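Local atomic coordinates of CREG-like beta-barrel domain-containing protein (Agrobacterium tumefaciens, PDB entry 3DNH), a protein that is of unknown function but has a CREG-like split beta-barrel related to pyridoxamine 5'-phosphate oxidases, consistent with binding a flavin. Residues A190-L193 with N194-G198. Sequence-based numbering, arbitrary orientation.
Sequences ATRL and NAIKG
Asn-194 N donates to Ala-190 O at 2.8 Å and 159° at the hydrogen, a regular i to i-4 helical bond. One residue on, the pattern tightens: Ala-195 N divides itself between a weak bond to Thr-191 O (3.1 Å, 129°) and a second one to Arg-192 O, while Ile-196 N reaches back just three residues to Leu-193 O at 3.0 Å. This shift from i-4 to i-3 bonding marks the C-terminal end of helix 180-194, where the chain unwinds into the short link to helix 199-206, whose N-cap is Gly-198. The Asn-194 side chain, with CG beside the backbone N (chi1 -75°) and anti to the carbonyl carbon, folds back along the last turn. Its ND2 comes within 3.2 Å of Ala-190 O at an angle too poor for a bond, and is hydrogen-bonded elsewhere in the structure; OD1 accepts from Ile-216 N, tying the helix end to strand 215-220. Farther out, Leu-193 and Ile-196 run side by side in the same direction, and Leu-193 CD2 meets Ile-196 CD1 at 4.0 Å. Leu-193 also packs on Ile-216 and on Phe-247 and Leu-251 of helix 244-254. Its CG lies over one face of the Arg-192 guanidinium, toward the rim, while Arg-192 NH2 forms a salt bridge with Glu-189.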
ATOM      1  N   ALA A 190      -7.462  25.422  15.781  1.00 39.62           N
ATOM      2  CA  ALA A 190      -8.073  24.464  14.838  1.00 39.36           C
ATOM      3  C   ALA A 190      -9.600  24.518  14.940  1.00 39.81           C
ATOM      4  O   ALA A 190     -10.293  24.594  13.924  1.00 39.51           O
ATOM      5  CB  ALA A 190      -7.565  23.005  15.110  1.00 38.66           C
ATOM      6  N   THR A 191     -10.109  24.457  16.172  1.00 38.54           N
ATOM      7  CA  THR A 191     -11.532  24.524  16.447  1.00 39.26           C
ATOM      8  C   THR A 191     -12.137  25.823  15.929  1.00 39.11           C
ATOM      9  O   THR A 191     -13.197  25.812  15.294  1.00 37.88           O
ATOM     10  CB  THR A 191     -11.818  24.408  17.965  1.00 39.24           C
ATOM     11  OG1 THR A 191     -11.211  23.222  18.457  1.00 40.65           O
ATOM     12  CG2 THR A 191     -13.300  24.340  18.259  1.00 40.14           C
ATOM     13  N   ARG A 192     -11.452  26.912  16.196  1.00 39.23           N
ATOM     14  CA  ARG A 192     -11.864  28.224  15.779  1.00 40.56           C
ATOM     15  C   ARG A 192     -12.029  28.287  14.290  1.00 40.07           C
ATOM     16  O   ARG A 192     -13.040  28.675  13.808  1.00 40.14           O
ATOM     17  CB  ARG A 192     -10.829  29.254  16.185  1.00 41.29           C
ATOM     18  CG  ARG A 192     -11.393  30.520  16.728  1.00 44.05           C
ATOM     19  CD  ARG A 192     -10.742  31.775  16.259  1.00 46.79           C
ATOM     20  NE  ARG A 192      -9.392  31.638  15.797  1.00 51.37           N
ATOM     21  CZ  ARG A 192      -8.946  32.139  14.669  1.00 47.62           C
ATOM     22  NH1 ARG A 192      -9.724  32.826  13.908  1.00 49.34           N
ATOM     23  NH2 ARG A 192      -7.717  31.945  14.323  1.00 47.10           N
ATOM     24  N   LEU A 193     -10.981  27.918  13.589  1.00 38.98           N
ATOM     25  CA  LEU A 193     -10.921  27.928  12.140  1.00 38.93           C
ATOM     26  C   LEU A 193     -11.877  26.957  11.481  1.00 39.02           C
ATOM     27  O   LEU A 193     -12.467  27.305  10.455  1.00 38.62           O
ATOM     28  CB  LEU A 193      -9.487  27.664  11.633  1.00 39.93           C
ATOM     29  CG  LEU A 193      -8.543  28.829  11.988  1.00 40.44           C
ATOM     30  CD1 LEU A 193      -7.087  28.495  11.672  1.00 43.47           C
ATOM     31  CD2 LEU A 193      -9.045  30.087  11.254  1.00 44.54           C
ATOM     32  N   ASN A 194     -12.028  25.761  12.058  1.00 37.70           N
ATOM     33  CA  ASN A 194     -12.988  24.769  11.556  1.00 36.83           C
ATOM     34  C   ASN A 194     -14.406  25.257  11.677  1.00 37.14           C
ATOM     35  O   ASN A 194     -15.287  24.758  10.976  1.00 38.40           O
ATOM     36  CB  ASN A 194     -12.849  23.371  12.246  1.00 36.57           C
ATOM     37  CG  ASN A 194     -11.631  22.591  11.774  1.00 36.66           C
ATOM     38  OD1 ASN A 194     -11.221  22.726  10.629  1.00 38.01           O
ATOM     39  ND2 ASN A 194     -11.008  21.791  12.676  1.00 36.35           N
ATOM     40  N   ALA A 195     -14.663  26.215  12.563  1.00 37.30           N
ATOM     41  CA  ALA A 195     -16.008  26.788  12.720  1.00 36.33           C
ATOM     42  C   ALA A 195     -16.315  27.871  11.678  1.00 35.42           C
ATOM     43  O   ALA A 195     -17.465  28.351  11.564  1.00 34.15           O
ATOM     44  CB  ALA A 195     -16.190  27.345  14.175  1.00 37.39           C
ATOM     45  N   ILE A 196     -15.301  28.269  10.907  1.00 34.06           N
ATOM     46  CA  ILE A 196     -15.546  29.247   9.841  1.00 34.61           C
ATOM     47  C   ILE A 196     -15.905  28.368   8.642  1.00 33.90           C
ATOM     48  O   ILE A 196     -15.060  27.666   8.118  1.00 33.32           O
ATOM     49  CB  ILE A 196     -14.325  30.202   9.565  1.00 34.05           C
ATOM     50  CG1 ILE A 196     -13.932  30.951  10.856  1.00 35.03           C
ATOM     51  CG2 ILE A 196     -14.649  31.223   8.418  1.00 33.21           C
ATOM     52  CD1 ILE A 196     -12.635  31.865  10.737  1.00 33.84           C
ATOM     53  N   LYS A 197     -17.179  28.358   8.279  1.00 35.20           N
ATOM     54  CA  LYS A 197     -17.646  27.522   7.181  1.00 35.60           C
ATOM     55  C   LYS A 197     -16.795  27.772   5.917  1.00 36.08           C
ATOM     56  O   LYS A 197     -16.596  28.932   5.501  1.00 35.81           O
ATOM     57  CB  LYS A 197     -19.125  27.750   6.931  1.00 35.34           C
ATOM     58  CG  LYS A 197     -19.729  26.888   5.823  1.00 36.94           C
ATOM     59  CD  LYS A 197     -21.201  26.899   5.925  1.00 34.56           C
ATOM     60  CE  LYS A 197     -21.859  26.123   4.849  1.00 34.63           C
ATOM     61  NZ  LYS A 197     -23.312  26.207   5.076  1.00 30.40           N
ATOM     62  N   GLY A 198     -16.242  26.695   5.361  1.00 36.12           N
ATOM     63  CA  GLY A 198     -15.533  26.767   4.090  1.00 35.91           C
ATOM     64  C   GLY A 198     -14.071  27.090   4.260  1.00 36.65           C
ATOM     65  O   GLY A 198     -13.297  26.953   3.292  1.00 36.86           O
TER